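PDB 4NAX: glutathione S-transferase, N-terminal domain protein from Pseudomonas putida, which binds one glutathione disulfide per subunit and probably has glutathione-dependent transferase activity. Local coordinates for residues A[11-16]-A[48-53]; A[22-27]-A[73-78]; A[66-71]-A[87-92]. All coordinates share one frame; numbering follows the deposited sequence. Where two conformers were deposited one is given.

Interaction 1 of 3, residues A[11-16]-A[48-53]. With GDS (oxidized glutathione disulfide), chain C.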
loop_
_atom_site.group_PDB
_atom_site.type_symbol
_atom_site.label_atom_id
_atom_site.label_comp_id
_atom_site.label_asym_id
_atom_site.label_seq_id
_atom_site.Cartn_x
_atom_site.Cartn_y
_atom_site.Cartn_z
ATOM N N ARG A 11 21.075 1.265 -19.255
ATOM C CA ARG A 11 22.089 2.160 -19.807
ATOM C C ARG A 11 22.797 2.898 -18.679
ATOM O O ARG A 11 23.999 3.150 -18.737
ATOM C CB ARG A 11 21.463 3.172 -20.776
ATOM C CG ARG A 11 20.937 2.541 -22.050
ATOM C CD ARG A 11 20.184 3.549 -22.895
ATOM N NE ARG A 11 19.177 2.892 -23.724
ATOM C CZ ARG A 11 18.130 3.500 -24.283
ATOM N NH1 ARG A 11 17.902 4.798 -24.083
ATOM N NH2 ARG A 11 17.291 2.797 -25.038
ATOM N N LYS A 12 22.037 3.228 -17.638
ATOM C CA LYS A 12 22.574 3.981 -16.525
ATOM C C LYS A 12 23.183 3.090 -15.440
ATOM O O LYS A 12 24.176 3.472 -14.813
ATOM C CB LYS A 12 21.496 4.918 -15.983
ATOM C CG LYS A 12 21.961 5.862 -14.899
ATOM C CD LYS A 12 20.891 6.904 -14.649
ATOM C CE LYS A 12 21.273 7.857 -13.535
ATOM N NZ LYS A 12 22.328 8.807 -13.961
ATOM N N TRP A 13 22.606 1.905 -15.242
ATOM C CA TRP A 13 23.155 0.901 -14.337
ATOM C C TRP A 13 23.306 -0.425 -15.087
ATOM O O TRP A 13 22.438 -1.278 -15.017
ATOM C CB TRP A 13 22.243 0.713 -13.140
ATOM C CG TRP A 13 22.157 1.894 -12.231
ATOM C CD1 TRP A 13 22.999 2.214 -11.218
ATOM C CD2 TRP A 13 21.168 2.923 -12.269
ATOM N NE1 TRP A 13 22.594 3.380 -10.613
ATOM C CE2 TRP A 13 21.463 3.827 -11.233
ATOM C CE3 TRP A 13 20.041 3.149 -13.050
ATOM C CZ2 TRP A 13 20.692 4.951 -10.987
ATOM C CZ3 TRP A 13 19.257 4.245 -12.781
ATOM C CH2 TRP A 13 19.591 5.141 -11.760
ATOM N N PRO A 14 24.415 -0.591 -15.835
ATOM C CA PRO A 14 24.568 -1.826 -16.598
ATOM C C PRO A 14 24.595 -3.070 -15.722
ATOM O O PRO A 14 25.108 -3.038 -14.616
ATOM C CB PRO A 14 25.914 -1.644 -17.310
ATOM C CG PRO A 14 26.145 -0.179 -17.346
ATOM C CD PRO A 14 25.464 0.390 -16.137
ATOM N N ALA A 15 24.077 -4.166 -16.259
ATOM C CA ALA A 15 24.106 -5.441 -15.595
ATOM C C ALA A 15 25.436 -6.154 -15.859
ATOM O O ALA A 15 25.752 -6.485 -17.003
ATOM C CB ALA A 15 22.958 -6.305 -16.087
ATOM N N LYS A 16 26.212 -6.385 -14.804
ATOM C CA LYS A 16 27.384 -7.272 -14.839
ATOM C C LYS A 16 26.973 -8.738 -14.913
ATOM O O LYS A 16 27.737 -9.579 -15.403
ATOM C CB LYS A 16 28.278 -7.047 -13.607
ATOM C CG LYS A 16 28.762 -5.617 -13.474
ATOM C CD LYS A 16 29.839 -5.437 -12.423
ATOM C CE LYS A 16 30.572 -4.115 -12.645
ATOM N NZ LYS A 16 31.534 -4.146 -13.784
ATOM N N HIS A 48 22.123 -2.313 -7.350
ATOM C CA HIS A 48 22.584 -1.062 -7.907
ATOM C C HIS A 48 22.127 0.088 -7.047
ATOM O O HIS A 48 20.936 0.203 -6.732
ATOM C CB HIS A 48 22.013 -0.866 -9.309
ATOM C CG HIS A 48 22.384 -1.945 -10.275
ATOM N ND1 HIS A 48 23.626 -2.037 -10.874
ATOM C CD2 HIS A 48 21.677 -3.008 -10.715
ATOM C CE1 HIS A 48 23.649 -3.079 -11.677
ATOM N NE2 HIS A 48 22.490 -3.702 -11.574
ATOM N N LYS A 49 23.064 0.953 -6.679
ATOM C CA LYS A 49 22.730 2.129 -5.886
ATOM C C LYS A 49 22.176 3.278 -6.724
ATOM O O LYS A 49 22.830 3.745 -7.672
ATOM C CB LYS A 49 23.970 2.611 -5.145
ATOM C CG LYS A 49 23.694 3.823 -4.279
ATOM C CD LYS A 49 24.927 4.254 -3.506
ATOM C CE LYS A 49 24.594 5.399 -2.584
ATOM N NZ LYS A 49 25.817 5.980 -1.971
ATOM N N VAL A 50 20.974 3.715 -6.363
ATOM C CA VAL A 50 20.306 4.859 -6.951
ATOM C C VAL A 50 20.477 6.019 -5.972
ATOM O O VAL A 50 19.853 6.044 -4.916
ATOM C CB VAL A 50 18.808 4.556 -7.185
ATOM C CG1 VAL A 50 18.085 5.763 -7.757
ATOM C CG2 VAL A 50 18.668 3.370 -8.128
ATOM N N SER A 51 21.383 6.941 -6.295
ATOM C CA SER A 51 21.742 8.028 -5.387
ATOM C C SER A 51 20.810 9.221 -5.519
ATOM O O SER A 51 20.740 9.854 -6.585
ATOM C CB SER A 51 23.169 8.493 -5.655
ATOM O OG SER A 51 23.464 9.658 -4.900
ATOM N N PHE A 52 20.118 9.550 -4.434
ATOM C CA PHE A 52 19.258 10.744 -4.405
ATOM C C PHE A 52 20.084 12.039 -4.491
ATOM O O PHE A 52 19.624 13.051 -5.025
ATOM C CB PHE A 52 18.403 10.765 -3.137
ATOM C CG PHE A 52 17.394 9.642 -3.037
ATOM C CD1 PHE A 52 17.101 8.812 -4.120
ATOM C CD2 PHE A 52 16.733 9.424 -1.837
ATOM C CE1 PHE A 52 16.175 7.795 -3.995
ATOM C CE2 PHE A 52 15.797 8.410 -1.713
ATOM C CZ PHE A 52 15.517 7.604 -2.794
ATOM N N ASP A 53 21.305 11.991 -3.977
ATOM C CA ASP A 53 22.217 13.141 -4.056
ATOM C C ASP A 53 22.496 13.603 -5.494
ATOM O O ASP A 53 22.689 14.808 -5.740
ATOM C CB ASP A 53 23.531 12.817 -3.335
ATOM C CG ASP A 53 23.374 12.767 -1.822
ATOM O OD1 ASP A 53 22.381 13.319 -1.300
ATOM O OD2 ASP A 53 24.256 12.192 -1.152
HETATM N N1 GDS C . 9.651 13.092 -1.301
HETATM C CA1 GDS C . 9.817 12.546 0.045
HETATM C C1 GDS C . 9.342 13.529 1.091
HETATM O OE1 GDS C . 9.028 13.076 2.217
HETATM O OE2 GDS C . 9.272 14.750 0.829
HETATM C CB1 GDS C . 11.296 12.215 0.277
HETATM C CG1 GDS C . 11.558 11.272 1.459
HETATM C CD1 GDS C . 10.990 9.898 1.207
HETATM O O1 GDS C . 10.859 9.477 0.073
HETATM N N2 GDS C . 10.642 9.218 2.292
HETATM C CA2 GDS C . 10.148 7.857 2.247
HETATM C C2 GDS C . 8.732 7.776 2.753
HETATM O O2 GDS C . 8.363 8.452 3.706
HETATM C CB2 GDS C . 11.036 6.950 3.101
HETATM S SG2 GDS C . 12.689 6.696 2.467
HETATM N N3 GDS C . 7.932 6.903 2.144
HETATM C CA3 GDS C . 6.539 6.732 2.521
HETATM C C3 GDS C . 6.006 5.330 2.324
HETATM O OE3 GDS C . 4.769 5.224 2.180
HETATM O OE4 GDS C . 6.805 4.390 2.392
HETATM N N4 GDS C . 12.052 8.785 -2.612
HETATM C CA4 GDS C . 12.612 9.554 -3.702
HETATM C C4 GDS C . 11.893 10.850 -3.954
HETATM O OE5 GDS C . 12.325 11.620 -4.861
HETATM O OE6 GDS C . 10.915 11.133 -3.215
HETATM C C5 GDS C . 12.035 7.459 -2.656
HETATM O O5 GDS C . 12.454 6.840 -3.628
HETATM C CA5 GDS C . 11.510 6.733 -1.437
HETATM N N5 GDS C . 10.670 5.611 -1.845
HETATM C CB5 GDS C . 12.708 6.240 -0.623
HETATM S SG5 GDS C . 12.289 5.270 0.826
HETATM C CA6 GDS C . 6.475 3.093 -2.284
HETATM C C6 GDS C . 7.103 1.755 -2.036
HETATM O OE7 GDS C . 8.003 1.369 -2.821
HETATM O OE8 GDS C . 6.684 1.090 -1.059
HETATM N N6 GDS C . 5.062 3.061 -1.855
HETATM C CB6 GDS C . 7.239 4.181 -1.527
HETATM C CG6 GDS C . 8.673 4.327 -2.048
HETATM C CD6 GDS C . 9.396 5.505 -1.455
HETATM O O6 GDS C . 8.854 6.270 -0.650
#

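Interaction 2 of 3, residues A[22-27]-A[73-78]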
loop_
_atom_site.group_PDB
_atom_site.type_symbol
_atom_site.label_atom_id
_atom_site.label_comp_id
_atom_site.label_asym_id
_atom_site.label_seq_id
_atom_site.Cartn_x
_atom_site.Cartn_y
_atom_site.Cartn_z
ATOM N N GLN A 22 17.861 -7.760 -11.199
ATOM C CA GLN A 22 18.488 -6.460 -11.009
ATOM C C GLN A 22 17.659 -5.654 -10.024
ATOM O O GLN A 22 16.451 -5.502 -10.197
ATOM C CB GLN A 22 18.582 -5.709 -12.349
ATOM C CG GLN A 22 19.281 -6.498 -13.457
ATOM C CD GLN A 22 20.770 -6.622 -13.241
ATOM O OE1 GLN A 22 21.477 -5.612 -13.143
ATOM N NE2 GLN A 22 21.263 -7.839 -13.175
ATOM N N LEU A 23 18.323 -5.153 -8.987
ATOM C CA LEU A 23 17.707 -4.321 -7.968
ATOM C C LEU A 23 18.244 -2.906 -8.059
ATOM O O LEU A 23 19.455 -2.707 -8.067
ATOM C CB LEU A 23 18.006 -4.869 -6.575
ATOM C CG LEU A 23 17.551 -4.024 -5.396
ATOM C CD1 LEU A 23 16.032 -3.879 -5.337
ATOM C CD2 LEU A 23 18.085 -4.594 -4.092
ATOM N N TYR A 24 17.345 -1.924 -8.114
ATOM C CA TYR A 24 17.712 -0.503 -8.191
ATOM C C TYR A 24 17.160 0.142 -6.934
ATOM O O TYR A 24 15.948 0.281 -6.787
ATOM C CB TYR A 24 17.166 0.135 -9.467
ATOM C CG TYR A 24 17.466 -0.682 -10.717
ATOM C CD1 TYR A 24 18.679 -0.575 -11.404
ATOM C CD2 TYR A 24 16.545 -1.603 -11.190
ATOM C CE1 TYR A 24 18.934 -1.348 -12.533
ATOM C CE2 TYR A 24 16.788 -2.356 -12.327
ATOM C CZ TYR A 24 17.988 -2.247 -12.982
ATOM O OH TYR A 24 18.204 -3.003 -14.114
ATOM N N SER A 25 18.034 0.471 -5.981
ATOM C CA SER A 25 17.575 0.769 -4.653
ATOM C C SER A 25 18.572 1.634 -3.885
ATOM O O SER A 25 19.553 2.129 -4.439
ATOM C CB SER A 25 17.259 -0.559 -3.922
ATOM O OG SER A 25 16.530 -0.355 -2.710
ATOM N N LEU A 26 18.275 1.813 -2.607
ATOM C CA LEU A 26 19.053 2.615 -1.674
ATOM C C LEU A 26 18.669 2.094 -0.284
ATOM O O LEU A 26 17.505 1.715 -0.095
ATOM C CB LEU A 26 18.688 4.089 -1.841
ATOM C CG LEU A 26 19.556 5.094 -1.095
ATOM C CD1 LEU A 26 20.968 5.102 -1.657
ATOM C CD2 LEU A 26 18.907 6.459 -1.200
ATOM N N PRO A 27 19.606 2.072 0.705
ATOM C CA PRO A 27 19.236 1.562 2.039
ATOM C C PRO A 27 18.356 2.586 2.768
ATOM O O PRO A 27 18.829 3.558 3.339
ATOM C CB PRO A 27 20.585 1.345 2.733
ATOM C CG PRO A 27 21.589 1.312 1.649
ATOM C CD PRO A 27 21.063 2.232 0.581
ATOM N N ALA A 73 13.008 -0.541 -7.124
ATOM C CA ALA A 73 12.473 -1.080 -8.377
ATOM C C ALA A 73 13.342 -2.270 -8.738
ATOM O O ALA A 73 14.507 -2.352 -8.329
ATOM C CB ALA A 73 12.469 -0.044 -9.470
ATOM N N ILE A 74 12.771 -3.190 -9.499
ATOM C CA ILE A 74 13.502 -4.345 -9.991
ATOM C C ILE A 74 13.305 -4.543 -11.490
ATOM O O ILE A 74 12.321 -4.086 -12.078
ATOM C CB ILE A 74 13.130 -5.653 -9.261
ATOM C CG1 ILE A 74 11.651 -6.025 -9.458
ATOM C CG2 ILE A 74 13.480 -5.551 -7.780
ATOM C CD1 ILE A 74 11.305 -7.451 -9.096
ATOM N N LEU A 75 14.245 -5.275 -12.075
ATOM C CA LEU A 75 14.106 -5.817 -13.437
ATOM C C LEU A 75 14.564 -7.264 -13.348
ATOM O O LEU A 75 15.752 -7.538 -13.165
ATOM C CB LEU A 75 14.925 -5.021 -14.432
ATOM C CG LEU A 75 14.857 -5.500 -15.882
ATOM C CD1 LEU A 75 13.437 -5.532 -16.415
ATOM C CD2 LEU A 75 15.743 -4.589 -16.718
ATOM N N ASP A 76 13.612 -8.192 -13.397
ATOM C CA ASP A 76 13.923 -9.617 -13.263
ATOM C C ASP A 76 14.004 -10.215 -14.662
ATOM O O ASP A 76 12.976 -10.312 -15.340
ATOM C CB ASP A 76 12.838 -10.337 -12.490
ATOM C CG ASP A 76 13.171 -11.786 -12.187
ATOM O OD1 ASP A 76 14.261 -12.227 -12.595
ATOM O OD2 ASP A 76 12.361 -12.475 -11.551
ATOM N N PRO A 77 15.206 -10.627 -15.110
ATOM C CA PRO A 77 15.282 -11.232 -16.444
ATOM C C PRO A 77 14.476 -12.532 -16.530
ATOM O O PRO A 77 14.030 -12.910 -17.633
ATOM C CB PRO A 77 16.776 -11.489 -16.647
ATOM C CG PRO A 77 17.352 -11.566 -15.279
ATOM C CD PRO A 77 16.508 -10.668 -14.416
ATOM N N ASN A 78 14.331 -13.210 -15.395
ATOM C CA ASN A 78 13.632 -14.489 -15.308
ATOM C C ASN A 78 12.216 -14.314 -14.780
ATOM O O ASN A 78 11.806 -14.971 -13.835
ATOM C CB ASN A 78 14.442 -15.462 -14.461
ATOM C CG ASN A 78 15.904 -15.461 -14.855
ATOM O OD1 ASN A 78 16.228 -15.707 -16.011
ATOM N ND2 ASN A 78 16.790 -15.134 -13.912
#

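Interaction 3 of 3, residues A[66-71]-A[87-92]. With GDS (oxidized glutathione disulfide), chain C; GOL (glycerol), chain D.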
loop_
_atom_site.group_PDB
_atom_site.type_symbol
_atom_site.label_atom_id
_atom_site.label_comp_id
_atom_site.label_asym_id
_atom_site.label_seq_id
_atom_site.Cartn_x
_atom_site.Cartn_y
_atom_site.Cartn_z
ATOM N N SER A 66 10.800 2.829 -13.373
ATOM C CA SER A 66 10.138 3.132 -12.115
ATOM C C SER A 66 9.362 4.437 -12.246
ATOM O O SER A 66 9.879 5.522 -11.986
ATOM C CB SER A 66 11.192 3.179 -11.026
ATOM O OG SER A 66 10.554 3.139 -9.775
ATOM N N ALA A 67 8.112 4.320 -12.714
ATOM C CA ALA A 67 7.363 5.460 -13.249
ATOM C C ALA A 67 7.083 6.536 -12.216
ATOM O O ALA A 67 6.924 7.704 -12.560
ATOM C CB ALA A 67 6.038 5.012 -13.867
ATOM N N ASN A 68 6.996 6.149 -10.950
ATOM C CA ASN A 68 6.748 7.089 -9.855
ATOM C C ASN A 68 8.022 7.720 -9.309
ATOM O O ASN A 68 7.974 8.415 -8.305
ATOM C CB ASN A 68 5.934 6.354 -8.796
ATOM C CG ASN A 68 5.461 7.233 -7.661
ATOM O OD1 ASN A 68 4.963 8.344 -7.858
ATOM N ND2 ASN A 68 5.558 6.703 -6.451
ATOM N N ASN A 69 9.145 7.503 -9.982
ATOM C CA ASN A 69 10.415 8.110 -9.603
ATOM C C ASN A 69 10.913 7.739 -8.213
ATOM O O ASN A 69 11.635 8.507 -7.586
ATOM C CB ASN A 69 10.539 9.620 -9.948
ATOM C CG ASN A 69 9.694 10.578 -9.127
ATOM O OD1 ASN A 69 8.743 11.176 -9.653
ATOM N ND2 ASN A 69 10.097 10.826 -7.897
ATOM N N LYS A 70 10.567 6.532 -7.762
ATOM C CA LYS A 70 10.951 6.091 -6.427
ATOM C C LYS A 70 11.628 4.752 -6.427
ATOM O O LYS A 70 11.422 3.924 -7.320
ATOM C CB LYS A 70 9.741 6.137 -5.488
ATOM C CG LYS A 70 9.302 7.611 -5.290
ATOM C CD LYS A 70 8.331 7.921 -4.216
ATOM C CE LYS A 70 8.051 9.404 -4.258
ATOM N NZ LYS A 70 7.157 9.826 -3.169
ATOM N N ILE A 71 12.472 4.551 -5.431
ATOM C CA ILE A 71 13.031 3.240 -5.156
ATOM C C ILE A 71 12.185 2.560 -4.090
ATOM O O ILE A 71 11.506 3.231 -3.286
ATOM C CB ILE A 71 14.528 3.324 -4.730
ATOM C CG1 ILE A 71 14.754 4.052 -3.391
ATOM C CG2 ILE A 71 15.365 3.945 -5.829
ATOM C CD1 ILE A 71 14.628 3.178 -2.153
ATOM N N LEU A 87 9.327 -3.974 -12.376
ATOM C CA LEU A 87 8.357 -3.793 -11.292
ATOM C C LEU A 87 8.858 -2.760 -10.298
ATOM O O LEU A 87 10.026 -2.771 -9.913
ATOM C CB LEU A 87 8.087 -5.123 -10.566
ATOM C CG LEU A 87 6.737 -5.263 -9.884
ATOM C CD1 LEU A 87 5.585 -5.236 -10.886
ATOM C CD2 LEU A 87 6.690 -6.547 -9.086
ATOM N N PHE A 88 7.957 -1.893 -9.867
ATOM C CA PHE A 88 8.207 -0.999 -8.742
ATOM C C PHE A 88 7.099 -1.177 -7.699
ATOM O O PHE A 88 6.174 -1.955 -7.899
ATOM C CB PHE A 88 8.456 0.435 -9.215
ATOM C CG PHE A 88 7.284 1.084 -9.888
ATOM C CD1 PHE A 88 7.116 0.972 -11.263
ATOM C CD2 PHE A 88 6.366 1.789 -9.167
ATOM C CE1 PHE A 88 6.038 1.547 -11.896
ATOM C CE2 PHE A 88 5.283 2.381 -9.791
ATOM C CZ PHE A 88 5.129 2.263 -11.160
ATOM N N GLU A 89 7.242 -0.445 -6.595
ATOM C CA GLU A 89 6.461 -0.537 -5.354
ATOM C C GLU A 89 6.974 -1.687 -4.501
ATOM O O GLU A 89 6.801 -2.866 -4.840
ATOM C CB GLU A 89 4.953 -0.664 -5.553
ATOM C CG GLU A 89 4.313 0.582 -6.123
ATOM C CD GLU A 89 4.340 1.761 -5.167
ATOM O OE1 GLU A 89 4.217 1.543 -3.934
ATOM O OE2 GLU A 89 4.474 2.907 -5.674
ATOM N N SER A 90 7.599 -1.344 -3.377
ATOM C CA SER A 90 8.152 -2.350 -2.487
ATOM C C SER A 90 7.181 -3.473 -2.168
ATOM O O SER A 90 7.547 -4.649 -2.211
ATOM C CB SER A 90 8.671 -1.696 -1.215
ATOM O OG SER A 90 7.631 -1.174 -0.421
ATOM N N GLY A 91 5.939 -3.129 -1.832
ATOM C CA GLY A 91 4.969 -4.147 -1.461
ATOM C C GLY A 91 4.600 -5.070 -2.615
ATOM O O GLY A 91 4.311 -6.255 -2.393
ATOM N N ALA A 92 4.568 -4.537 -3.840
ATOM C CA ALA A 92 4.330 -5.365 -5.025
ATOM C C ALA A 92 5.509 -6.300 -5.269
ATOM O O ALA A 92 5.338 -7.477 -5.595
ATOM C CB ALA A 92 4.031 -4.535 -6.261
HETATM N N1 GDS C . 9.651 13.092 -1.301
HETATM C CA1 GDS C . 9.817 12.546 0.045
HETATM C C1 GDS C . 9.342 13.529 1.091
HETATM O OE1 GDS C . 9.028 13.076 2.217
HETATM O OE2 GDS C . 9.272 14.750 0.829
HETATM C CB1 GDS C . 11.296 12.215 0.277
HETATM C CG1 GDS C . 11.558 11.272 1.459
HETATM C CD1 GDS C . 10.990 9.898 1.207
HETATM O O1 GDS C . 10.859 9.477 0.073
HETATM N N2 GDS C . 10.642 9.218 2.292
HETATM C CA2 GDS C . 10.148 7.857 2.247
HETATM C C2 GDS C . 8.732 7.776 2.753
HETATM O O2 GDS C . 8.363 8.452 3.706
HETATM C CB2 GDS C . 11.036 6.950 3.101
HETATM S SG2 GDS C . 12.689 6.696 2.467
HETATM N N3 GDS C . 7.932 6.903 2.144
HETATM C CA3 GDS C . 6.539 6.732 2.521
HETATM C C3 GDS C . 6.006 5.330 2.324
HETATM O OE3 GDS C . 4.769 5.224 2.180
HETATM O OE4 GDS C . 6.805 4.390 2.392
HETATM N N4 GDS C . 12.052 8.785 -2.612
HETATM C CA4 GDS C . 12.612 9.554 -3.702
HETATM C C4 GDS C . 11.893 10.850 -3.954
HETATM O OE5 GDS C . 12.325 11.620 -4.861
HETATM O OE6 GDS C . 10.915 11.133 -3.215
HETATM C C5 GDS C . 12.035 7.459 -2.656
HETATM O O5 GDS C . 12.454 6.840 -3.628
HETATM C CA5 GDS C . 11.510 6.733 -1.437
HETATM N N5 GDS C . 10.670 5.611 -1.845
HETATM C CB5 GDS C . 12.708 6.240 -0.623
HETATM S SG5 GDS C . 12.289 5.270 0.826
HETATM C CA6 GDS C . 6.475 3.093 -2.284
HETATM C C6 GDS C . 7.103 1.755 -2.036
HETATM O OE7 GDS C . 8.003 1.369 -2.821
HETATM O OE8 GDS C . 6.684 1.090 -1.059
HETATM N N6 GDS C . 5.062 3.061 -1.855
HETATM C CB6 GDS C . 7.239 4.181 -1.527
HETATM C CG6 GDS C . 8.673 4.327 -2.048
HETATM C CD6 GDS C . 9.396 5.505 -1.455
HETATM O O6 GDS C . 8.854 6.270 -0.650
HETATM C C1 GOL D . 3.467 5.424 -3.830
HETATM O O1 GOL D . 4.718 4.873 -4.226
HETATM C C2 GOL D . 3.830 6.359 -2.635
HETATM O O2 GOL D . 4.083 5.598 -1.462
HETATM C C3 GOL D . 5.081 7.221 -2.847
HETATM O O3 GOL D . 4.828 8.163 -3.885
HETATM O O HOH W 1 7.014 3.809 -6.425
#

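Interaction 1 of 3, residues A[11-16]-A[48-53]
Trp13 reaches from the loop after helix 9-12 to the end of strand 45-49, and its contacts follow it from root to rim. CB sits over one face of the His48 imidazole, 4.1 Å from the ring centroid, a CH-pi contact. The first torsion (chi1 -67°) sets CG beside the backbone N and turns the indole toward strand 45-49, where CD1 meets His48 CB at 3.8 Å; the two side chains slide past each other in opposite directions. NE1 donates to Lys49 O at 3.0 Å, a bent bond with 134° at the hydrogen, the nitrogen lying above the carbonyl plane. Strand 45-49 is an outermost strand of the thioredoxin-like sheet of glutathione transferases, with strand 21-25 on its inner flank; Lys49 O lies at its end, and the indole N-H gives that carbonyl a donor from the loop. Farther out, CZ2 touches Val50 CG2 at 3.8 Å. The methyl lies off-centre over the six-membered ring, whose opposite face carries CG of Lys12. Beside the indole root, Pro14 O approaches His48 CE1 at 3.3 Å, whereas His48 NE2 hydrogen-bonds Gln22 OE1 on the neighbouring strand. Helix 60-65 adds Phe62, which packs against both Trp13 and Val50.

Interaction 2 of 3, residues A[22-27]-A[73-78]
Tyr24 and Gln22 face Ala73 and Leu75 across two adjacent antiparallel strands, and these four residues bury most of the surface of the contact. Both cross-strand couples are hydrogen-bonded pairs. Tyr24 N donates to Ala73 O at 2.9 Å, nearly straight at 169°, and Ala73 N returns a bond to Tyr24 O at 3.1 Å; Gln22 and Leu75 are joined by a matching pair of backbone bonds.

The phenol lies along the partner strand. Its CG is anti to the carbonyl carbon (chi1 -49°), which carries the ring past the small Ala73 and brings its edge to Leu75, whose CB lies in the ring plane 3.9 Å from CE2. The two side chains run side by side in the same direction. Ala73, opposite Tyr24, has only a methyl, and the ring edge comes close to the Ala73 carbonyl, CD2 lying 3.6 Å from Ala73 O.

These strands, 21-25 and 73-76, are the central pair of the four-stranded mixed sheet of the thioredoxin-like domain. On the face bearing Tyr24, Phe62 and Leu65 of helix 60-65 and Ile9 and Thr10 of helix 9-12 complete the packing. An alanine at Tyr24 is likely to open a gap between Leu75 and these helices and to leave the His48 ring without the phenol that meets it.

Gln22 has an aliphatic root and a polar end: CB lies 3.5 Å from Leu75 O, then the chain bends away, NE2 donating to Arg20 O and Glu46 OE1 while OE1 is held by the neighbouring strand 45-49.

On the other face, Leu23 and Ile74 form a non-hydrogen-bonded pair. Leu23 CD1 rests 3.9 Å from Ile74 CG2, and Ile74 continues to Ile93 and Tyr96 of helix 90-101.

Interaction 3 of 3, residues A[66-71]-A[87-92]
Ser66 meets Phe88 through its hydroxyl, OG lying 3.5 Å from Phe88 CB. The same oxygen donates to Lys70 O at 2.7 Å, in the carbonyl plane, so a small residue with one donor both ties the loop together and leaves room for the ring. Ser66 also opens a type I beta turn closed by Asn69 N bonding Ser66 O. The turn's backbone is laid over one face of Phe88: Ala67 N stands 3.5 Å above the ring plane, offset toward the rim, and Ala67 CB touches CZ. A flat aromatic suits this surface of peptide groups. Its CG stands between backbone N and carbonyl carbon (chi1 64°), a placement that turns the ring toward the loop; Trp118 of the second subunit meets the same ring edge-to-face.

Asn68 CB touches Phe88 CE2, while its amide serves polar partners. ND2 donates to O3 of a glycerol, probably from the crystallisation liquor, and to a water that also bonds Glu89 OE2, a bridge across the two segments; OD1 accepts from Arg159 of the second subunit.

From Lys70 onward the loop faces the ligand. CB and CG of Lys70 lie beside O5 of the glutathione disulfide, and Ile71 N donates to O5 at 2.9 Å while its O accepts from N5. This is the antiparallel-like backbone pairing by which glutathione transferases hold the cysteinyl part of glutathione. Across the site, Glu89 OE1 accepts from N6, the glutamyl amine, at 2.7 Å. Ser90 N and OG bind the glutamyl carboxylate; Glu89 is the N-cap of helix 90-101, whose first turn would probably stabilise that charge.

The loop thus lies between helix 60-65 and strand 73-76, facing the junction where strand 85-88 passes into helix 90-101.

From the N terminus, the end of helix 9-12 and the loop after it come first, and interaction 1 closes a loop containing strand 21-25 and helix 31-41 by joining them to the end of strand 45-49. Interaction 2 starts within that loop and ends beyond it, at strand 73-76, so the two cross. Interaction 3 opens at 66-71, before interaction 2 has closed, and ends at 87-92; these two also cross, whereas interactions 1 and 3 follow in series. Together they tie an outer strand, the central pair and the other outer strand of one sheet. Interactions 1 and 3 meet where Phe52 packs on Ile71, and both touch the glutathione disulfide.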